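Local coordinates for protein LacI family sugar-binding transcriptional regulator (Enterococcus faecalis V583, PDB 4RK0) that binds ribose between the two lobes of its periplasmic-binding-protein-like region and, as a LacI-family regulator, probably controls transcription by binding DNA, at residues Tyr208-Tyr213 with Pro224-Ile229; Thr228-Val233 with Pro261-Glu266. All coordinates share one frame; numbering follows the deposited sequence.

Contact 1: residues Tyr208-Tyr213 with Pro224-Ile229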
ATOM      1  N   TYR A 208      -9.136  15.288 -21.416  1.00 30.92           N
ATOM      2  CA  TYR A 208      -9.912  15.263 -20.187  1.00 30.65           C
ATOM      3  C   TYR A 208      -9.115  15.816 -19.042  1.00 33.20           C
ATOM      4  O   TYR A 208      -7.957  15.489 -18.879  1.00 33.46           O
ATOM      5  CB  TYR A 208     -10.335  13.860 -19.822  1.00 30.32           C
ATOM      6  CG  TYR A 208     -11.304  13.236 -20.774  1.00 31.87           C
ATOM      7  CD1 TYR A 208     -10.853  12.511 -21.866  1.00 35.14           C
ATOM      8  CD2 TYR A 208     -12.677  13.353 -20.585  1.00 29.05           C
ATOM      9  CE1 TYR A 208     -11.743  11.934 -22.758  1.00 34.43           C
ATOM     10  CE2 TYR A 208     -13.570  12.760 -21.464  1.00 36.41           C
ATOM     11  CZ  TYR A 208     -13.093  12.038 -22.545  1.00 33.89           C
ATOM     12  OH  TYR A 208     -13.958  11.452 -23.435  1.00 42.66           O
ATOM     13  N   SER A 209      -9.775  16.681 -18.275  1.00 37.78           N
ATOM     14  CA  SER A 209      -9.263  17.213 -17.032  1.00 32.11           C
ATOM     15  C   SER A 209      -9.770  16.277 -15.976  1.00 26.38           C
ATOM     16  O   SER A 209     -10.964  15.932 -15.971  1.00 30.12           O
ATOM     17  CB  SER A 209      -9.801  18.643 -16.794  1.00 32.77           C
ATOM     18  OG  SER A 209      -9.105  19.610 -17.555  1.00 31.84           O
ATOM     19  N   ILE A 210      -8.865  15.846 -15.098  1.00 29.73           N
ATOM     20  CA  ILE A 210      -9.204  14.978 -14.003  1.00 30.37           C
ATOM     21  C   ILE A 210      -8.705  15.521 -12.677  1.00 30.90           C
ATOM     22  O   ILE A 210      -7.552  15.914 -12.549  1.00 28.29           O
ATOM     23  CB  ILE A 210      -8.569  13.575 -14.186  1.00 28.01           C
ATOM     24  CG1 ILE A 210      -9.032  12.994 -15.535  1.00 32.33           C
ATOM     25  CG2 ILE A 210      -8.905  12.663 -13.013  1.00 25.13           C
ATOM     26  CD1 ILE A 210      -8.473  11.633 -15.891  1.00 53.06           C
ATOM     27  N   ILE A 211      -9.584  15.441 -11.679  1.00 24.02           N
ATOM     28  CA  ILE A 211      -9.235  15.720 -10.287  1.00 25.62           C
ATOM     29  C   ILE A 211      -9.621  14.519  -9.431  1.00 25.81           C
ATOM     30  O   ILE A 211     -10.753  13.981  -9.541  1.00 25.91           O
ATOM     31  CB  ILE A 211      -9.925  17.003  -9.727  1.00 30.86           C
ATOM     32  CG1 ILE A 211      -9.531  17.246  -8.260  1.00 25.07           C
ATOM     33  CG2 ILE A 211     -11.438  16.921  -9.841  1.00 30.34           C
ATOM     34  CD1 ILE A 211      -9.742  18.690  -7.828  1.00 27.96           C
ATOM     35  N   GLY A 212      -8.675  14.115  -8.587  1.00 22.94           N
ATOM     36  CA  GLY A 212      -8.799  13.008  -7.701  1.00 21.04           C
ATOM     37  C   GLY A 212      -9.196  13.363  -6.282  1.00 22.07           C
ATOM     38  O   GLY A 212      -9.606  14.477  -6.005  1.00 28.68           O
ATOM     39  N   TYR A 213      -9.043  12.397  -5.375  1.00 24.48           N
ATOM     40  CA  TYR A 213      -9.241  12.620  -3.972  1.00 26.77           C
ATOM     41  C   TYR A 213      -8.348  11.707  -3.103  1.00 23.34           C
ATOM     42  O   TYR A 213      -8.342  10.480  -3.258  1.00 28.10           O
ATOM     43  CB  TYR A 213     -10.716  12.426  -3.645  1.00 21.12           C
ATOM     44  CG  TYR A 213     -11.202  13.213  -2.442  1.00 18.23           C
ATOM     45  CD1 TYR A 213     -10.866  12.827  -1.141  1.00 21.36           C
ATOM     46  CD2 TYR A 213     -12.027  14.320  -2.594  1.00 26.22           C
ATOM     47  CE1 TYR A 213     -11.311  13.553  -0.036  1.00 22.05           C
ATOM     48  CE2 TYR A 213     -12.512  15.011  -1.481  1.00 22.69           C
ATOM     49  CZ  TYR A 213     -12.127  14.623  -0.207  1.00 30.75           C
ATOM     50  OH  TYR A 213     -12.555  15.325   0.916  1.00 31.39           O
ATOM     51  N   PRO A 224       0.002  12.908 -16.386  1.00 27.02           N
ATOM     52  CA  PRO A 224       0.664  13.951 -15.616  1.00 28.89           C
ATOM     53  C   PRO A 224       0.401  13.863 -14.103  1.00 25.75           C
ATOM     54  O   PRO A 224      -0.532  13.177 -13.704  1.00 28.56           O
ATOM     55  CB  PRO A 224       0.027  15.227 -16.181  1.00 29.59           C
ATOM     56  CG  PRO A 224      -1.364  14.790 -16.478  1.00 28.50           C
ATOM     57  CD  PRO A 224      -1.302  13.339 -16.909  1.00 30.68           C
ATOM     58  N   PRO A 225       1.193  14.581 -13.273  1.00 26.17           N
ATOM     59  CA  PRO A 225       0.930  14.558 -11.841  1.00 23.89           C
ATOM     60  C   PRO A 225      -0.517  14.989 -11.562  1.00 26.53           C
ATOM     61  O   PRO A 225      -1.029  15.937 -12.202  1.00 26.79           O
ATOM     62  CB  PRO A 225       1.960  15.505 -11.260  1.00 33.04           C
ATOM     63  CG  PRO A 225       3.091  15.437 -12.231  1.00 30.23           C
ATOM     64  CD  PRO A 225       2.512  15.173 -13.577  1.00 30.93           C
ATOM     65  N   LEU A 226      -1.138  14.273 -10.630  1.00 27.03           N
ATOM     66  CA  LEU A 226      -2.597  14.321 -10.407  1.00 26.30           C
ATOM     67  C   LEU A 226      -2.981  15.408  -9.378  1.00 23.76           C
ATOM     68  O   LEU A 226      -2.506  15.426  -8.218  1.00 25.23           O
ATOM     69  CB  LEU A 226      -3.117  12.939  -9.961  1.00 25.62           C
ATOM     70  CG  LEU A 226      -4.586  12.841  -9.576  1.00 23.12           C
ATOM     71  CD1 LEU A 226      -5.477  13.104 -10.789  1.00 19.04           C
ATOM     72  CD2 LEU A 226      -4.866  11.468  -8.977  1.00 26.90           C
ATOM     73  N   THR A 227      -3.849  16.294  -9.854  1.00 29.18           N
ATOM     74  CA  THR A 227      -4.507  17.322  -9.074  1.00 22.89           C
ATOM     75  C   THR A 227      -5.523  16.603  -8.253  1.00 27.64           C
ATOM     76  O   THR A 227      -6.265  15.749  -8.781  1.00 24.44           O
ATOM     77  CB  THR A 227      -5.170  18.353 -10.004  1.00 25.57           C
ATOM     78  OG1 THR A 227      -4.160  19.089 -10.702  1.00 27.77           O
ATOM     79  CG2 THR A 227      -6.063  19.348  -9.217  1.00 26.11           C
ATOM     80  N   THR A 228      -5.584  16.936  -6.969  1.00 22.62           N
ATOM     81  CA  THR A 228      -6.355  16.135  -6.035  1.00 19.38           C
ATOM     82  C   THR A 228      -6.712  16.918  -4.773  1.00 26.39           C
ATOM     83  O   THR A 228      -6.240  18.023  -4.567  1.00 31.42           O
ATOM     84  CB  THR A 228      -5.536  14.878  -5.650  1.00 24.04           C
ATOM     85  OG1 THR A 228      -6.395  13.975  -4.986  1.00 24.17           O
ATOM     86  CG2 THR A 228      -4.321  15.211  -4.784  1.00 25.15           C
ATOM     87  N   ILE A 229      -7.592  16.352  -3.969  1.00 28.68           N
ATOM     88  CA  ILE A 229      -7.921  16.895  -2.656  1.00 18.30           C
ATOM     89  C   ILE A 229      -7.168  16.126  -1.629  1.00 22.27           C
ATOM     90  O   ILE A 229      -7.310  14.911  -1.563  1.00 26.82           O
ATOM     91  CB  ILE A 229      -9.429  16.743  -2.365  1.00 24.12           C
ATOM     92  CG1 ILE A 229     -10.254  17.507  -3.376  1.00 22.75           C
ATOM     93  CG2 ILE A 229      -9.730  17.243  -0.945  1.00 36.54           C
ATOM     94  CD1 ILE A 229      -9.832  18.927  -3.664  1.00 29.47           C
TER
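A chi1 of -153° swings the Y213 ring to the far side from its own N, roughly trans, and lays it against I229, whose chi1 of -61° sets CG2 anti to N and within reach of the same ring. I229 CB lies over one ring face, 3.8 Å from the centroid of the Y213 ring and displaced toward the rim, a CH-pi contact; CG2 runs on over the CE2-CZ bond, 3.6 Å from Y213 CZ. This packing lies in one lobe of the periplasmic-binding-protein-like fold and sets Y213 close to the ribose pocket. The backbones meet just before this. G212 N gives a hydrogen bond of 2.9 Å to T227 O, and the same oxygen receives a CA-H...O contact from I211. G212 O in turn takes a weak bond, 3.4 Å, from I229 N. Apolar branches fill in beside the backbone: I211 CD1 touches T227 CG2 at 4.0 Å and I229 CD1 at 4.2 Å, while L226 CD1 meets I210 CG2. T228 OG1 is hydrogen-bonded to D187 OD1, and T227 OG1 to R267 N. The contact thus joins strand 209-211, outermost in the parallel sheet of this chain, and the residues after it to the run leading into and along strand 228-230, with strand 181-184 beside I210 and I211, helix 187-199 packed on L226, and L264 of strand 257-265 against I211 and I229.

Contact 2: residues Thr228-Val233 with Pro261-Glu266. With RIB (alpha-D-ribofuranose), chain E.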
ATOM      1  N   THR A 228      -5.584  16.936  -6.969  1.00 22.62           N
ATOM      2  CA  THR A 228      -6.355  16.135  -6.035  1.00 19.38           C
ATOM      3  C   THR A 228      -6.712  16.918  -4.773  1.00 26.39           C
ATOM      4  O   THR A 228      -6.240  18.023  -4.567  1.00 31.42           O
ATOM      5  CB  THR A 228      -5.536  14.878  -5.650  1.00 24.04           C
ATOM      6  OG1 THR A 228      -6.395  13.975  -4.986  1.00 24.17           O
ATOM      7  CG2 THR A 228      -4.321  15.211  -4.784  1.00 25.15           C
ATOM      8  N   ILE A 229      -7.592  16.352  -3.969  1.00 28.68           N
ATOM      9  CA  ILE A 229      -7.921  16.895  -2.656  1.00 18.30           C
ATOM     10  C   ILE A 229      -7.168  16.126  -1.629  1.00 22.27           C
ATOM     11  O   ILE A 229      -7.310  14.911  -1.563  1.00 26.82           O
ATOM     12  CB  ILE A 229      -9.429  16.743  -2.365  1.00 24.12           C
ATOM     13  CG1 ILE A 229     -10.254  17.507  -3.376  1.00 22.75           C
ATOM     14  CG2 ILE A 229      -9.730  17.243  -0.945  1.00 36.54           C
ATOM     15  CD1 ILE A 229      -9.832  18.927  -3.664  1.00 29.47           C
ATOM     16  N   ALA A 230      -6.354  16.808  -0.825  1.00 23.18           N
ATOM     17  CA  ALA A 230      -5.539  16.130   0.148  1.00 24.21           C
ATOM     18  C   ALA A 230      -6.269  15.910   1.475  1.00 26.61           C
ATOM     19  O   ALA A 230      -6.758  16.849   2.084  1.00 28.56           O
ATOM     20  CB  ALA A 230      -4.244  16.908   0.432  1.00 28.48           C
ATOM     21  N   GLN A 231      -6.297  14.659   1.907  1.00 24.79           N
ATOM     22  CA  GLN A 231      -6.683  14.292   3.274  1.00 33.01           C
ATOM     23  C   GLN A 231      -5.434  14.107   4.109  1.00 32.23           C
ATOM     24  O   GLN A 231      -4.487  13.527   3.630  1.00 28.77           O
ATOM     25  CB  GLN A 231      -7.417  12.947   3.312  1.00 27.87           C
ATOM     26  CG  GLN A 231      -8.772  12.930   2.614  1.00 24.26           C
ATOM     27  CD  GLN A 231      -9.594  11.758   3.079  1.00 28.52           C
ATOM     28  OE1 GLN A 231      -9.954  11.677   4.264  1.00 31.74           O
ATOM     29  NE2 GLN A 231      -9.856  10.809   2.180  1.00 26.35           N
ATOM     30  N   PRO A 232      -5.459  14.551   5.380  1.00 26.90           N
ATOM     31  CA  PRO A 232      -4.315  14.425   6.268  1.00 31.65           C
ATOM     32  C   PRO A 232      -4.308  13.085   6.958  1.00 30.64           C
ATOM     33  O   PRO A 232      -4.585  13.000   8.156  1.00 33.42           O
ATOM     34  CB  PRO A 232      -4.513  15.591   7.257  1.00 35.34           C
ATOM     35  CG  PRO A 232      -5.999  15.783   7.315  1.00 32.33           C
ATOM     36  CD  PRO A 232      -6.491  15.461   5.920  1.00 34.36           C
ATOM     37  N   VAL A 233      -4.003  12.047   6.190  1.00 27.97           N
ATOM     38  CA  VAL A 233      -4.255  10.668   6.607  1.00 25.50           C
ATOM     39  C   VAL A 233      -3.330  10.178   7.671  1.00 25.56           C
ATOM     40  O   VAL A 233      -3.769   9.462   8.575  1.00 28.21           O
ATOM     41  CB  VAL A 233      -4.342   9.615   5.433  1.00 26.34           C
ATOM     42  CG1 VAL A 233      -3.052   9.512   4.612  1.00 32.00           C
ATOM     43  CG2 VAL A 233      -4.767   8.265   5.965  1.00 30.78           C
ATOM     44  N   PRO A 261      -9.275  19.174   8.489  1.00 38.52           N
ATOM     45  CA  PRO A 261      -9.478  19.880   7.241  1.00 28.27           C
ATOM     46  C   PRO A 261      -8.805  19.204   6.030  1.00 21.05           C
ATOM     47  O   PRO A 261      -7.964  18.347   6.194  1.00 27.49           O
ATOM     48  CB  PRO A 261      -8.822  21.237   7.511  1.00 40.47           C
ATOM     49  CG  PRO A 261      -7.665  20.872   8.363  1.00 45.26           C
ATOM     50  CD  PRO A 261      -8.197  19.805   9.289  1.00 42.63           C
ATOM     51  N   VAL A 262      -9.259  19.573   4.850  1.00 27.60           N
ATOM     52  CA  VAL A 262      -8.677  19.099   3.584  1.00 32.62           C
ATOM     53  C   VAL A 262      -8.289  20.314   2.735  1.00 34.83           C
ATOM     54  O   VAL A 262      -8.757  21.425   2.993  1.00 33.14           O
ATOM     55  CB  VAL A 262      -9.664  18.175   2.808  1.00 25.92           C
ATOM     56  CG1 VAL A 262     -10.030  16.972   3.651  1.00 29.72           C
ATOM     57  CG2 VAL A 262     -10.905  18.896   2.326  1.00 30.29           C
ATOM     58  N   GLN A 263      -7.459  20.120   1.709  1.00 29.63           N
ATOM     59  CA  GLN A 263      -7.138  21.214   0.765  1.00 23.49           C
ATOM     60  C   GLN A 263      -6.866  20.694  -0.634  1.00 26.05           C
ATOM     61  O   GLN A 263      -6.488  19.511  -0.813  1.00 33.48           O
ATOM     62  CB  GLN A 263      -5.914  21.964   1.260  1.00 40.41           C
ATOM     63  CG  GLN A 263      -4.665  21.145   1.177  1.00 41.16           C
ATOM     64  CD  GLN A 263      -3.499  21.837   1.842  1.00102.13           C
ATOM     65  OE1 GLN A 263      -3.315  23.042   1.689  1.00 60.21           O
ATOM     66  NE2 GLN A 263      -2.706  21.079   2.585  1.00 58.37           N
ATOM     67  N   LEU A 264      -7.089  21.561  -1.604  1.00 24.64           N
ATOM     68  CA  LEU A 264      -6.779  21.304  -3.004  1.00 26.10           C
ATOM     69  C   LEU A 264      -5.275  21.344  -3.236  1.00 36.06           C
ATOM     70  O   LEU A 264      -4.591  22.244  -2.759  1.00 29.37           O
ATOM     71  CB  LEU A 264      -7.425  22.359  -3.870  1.00 27.30           C
ATOM     72  CG  LEU A 264      -7.124  22.328  -5.355  1.00 36.17           C
ATOM     73  CD1 LEU A 264      -7.639  21.045  -5.966  1.00 34.71           C
ATOM     74  CD2 LEU A 264      -7.750  23.549  -6.030  1.00 40.86           C
ATOM     75  N   ILE A 265      -4.783  20.352  -3.949  1.00 24.18           N
ATOM     76  CA  ILE A 265      -3.387  20.293  -4.398  1.00 27.95           C
ATOM     77  C   ILE A 265      -3.415  20.346  -5.875  1.00 28.97           C
ATOM     78  O   ILE A 265      -3.810  19.380  -6.502  1.00 26.95           O
ATOM     79  CB  ILE A 265      -2.690  18.987  -4.005  1.00 28.38           C
ATOM     80  CG1 ILE A 265      -2.808  18.738  -2.502  1.00 35.06           C
ATOM     81  CG2 ILE A 265      -1.201  19.049  -4.392  1.00 39.17           C
ATOM     82  CD1 ILE A 265      -2.148  19.778  -1.629  1.00 40.94           C
ATOM     83  N   GLU A 266      -3.024  21.477  -6.451  1.00 28.46           N
ATOM     84  CA  GLU A 266      -3.067  21.634  -7.879  1.00 27.72           C
ATOM     85  C   GLU A 266      -1.775  21.144  -8.494  1.00 23.33           C
ATOM     86  O   GLU A 266      -0.677  21.578  -8.107  1.00 31.06           O
ATOM     87  CB  GLU A 266      -3.335  23.091  -8.246  1.00 35.40           C
ATOM     88  CG  GLU A 266      -3.466  23.377  -9.733  1.00 43.70           C
ATOM     89  CD  GLU A 266      -4.105  24.734 -10.014  1.00 90.96           C
ATOM     90  OE1 GLU A 266      -4.387  25.469  -9.041  1.00 59.66           O
ATOM     91  OE2 GLU A 266      -4.332  25.066 -11.201  1.00 49.86           O
TER
HETATM   92  O5  RIB E 401      -9.126   6.259  -1.047  1.00 29.42           O
HETATM   93  C5  RIB E 401      -9.813   5.367  -0.183  1.00 42.42           C
HETATM   94  C4  RIB E 401     -11.062   6.053   0.162  1.00 60.23           C
HETATM   95  O4  RIB E 401     -11.987   5.248   0.937  1.00 31.87           O
HETATM   96  C3  RIB E 401     -10.424   7.216   0.897  1.00 24.60           C
HETATM   97  O3  RIB E 401     -10.822   8.340   0.110  1.00 23.42           O
HETATM   98  C2  RIB E 401     -11.011   7.027   2.298  1.00 23.02           C
HETATM   99  O2  RIB E 401     -11.522   8.231   2.817  1.00 22.43           O
HETATM  100  C1  RIB E 401     -11.993   5.845   2.242  1.00 43.37           C
HETATM  101  O1  RIB E 401     -13.262   6.171   2.782  1.00 33.90           O
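Q231 NE2 is gripped twice, by ribose O2 at 3.1 Å in an almost straight hydrogen bond (174°) and by D214 OD1, while OE1 of the same amide is bonded to T107 OG1; with both ends tied, the flip and rotation of the amide are fixed. The side chain rises from the end of an antiparallel strand pair, 228-230 with 263-265, at the edge of the mixed sheet in this periplasmic-binding-protein fold. Q231 CG stands anti to the carbonyl carbon (chi1 -66°), and the chain then extends to the sugar. T228 and I265 form a hydrogen-bonded pair, with I265 N to T228 O at 2.8 Å and T228 N to I265 O at 3.1 Å. A230 and Q263 form the next such pair, unevenly: A230 N to Q263 O is short, 2.7 Å, whereas the return bond from Q263 N to A230 O is weak. Between them I229 and L264 are a non-hydrogen-bonded pair, their CD1 methyls 3.8 Å apart, and I229 CG2 reaches V262 CG2. On the other face A230 CB rests on I265 CG1, and T228 and I265 lie side by side. Beyond the paired strands the chain turns at P232, the centre of an inverse gamma turn, at the N-cap position of helix 233-249. Here the proline ring closes on the other segment, P232 CD lying 3.3 Å from P261 O.

Strand 228-230 is common to both contacts, whose centres lie 11 Å apart: contact 1 sets it beside strand 209-211 of the parallel sheet and the residues that follow, and contact 2 pairs it with strand 257-265 of the mixed sheet. The contacts also touch directly, I211 CD1 packing on L264 CD1 at 3.7 Å and T227 CG2 lying 3.5 Å from I265 O. Toward the ribose, Y213 CE1 meets Q231 CG at 3.7 Å. Y213 has its side chain about 5 Å from the sugar and makes a cation-pi contact with R143, itself hydrogen-bonded to ribose, while D214, next in the chain after Y213, bonds both Q231 NE2 and the sugar.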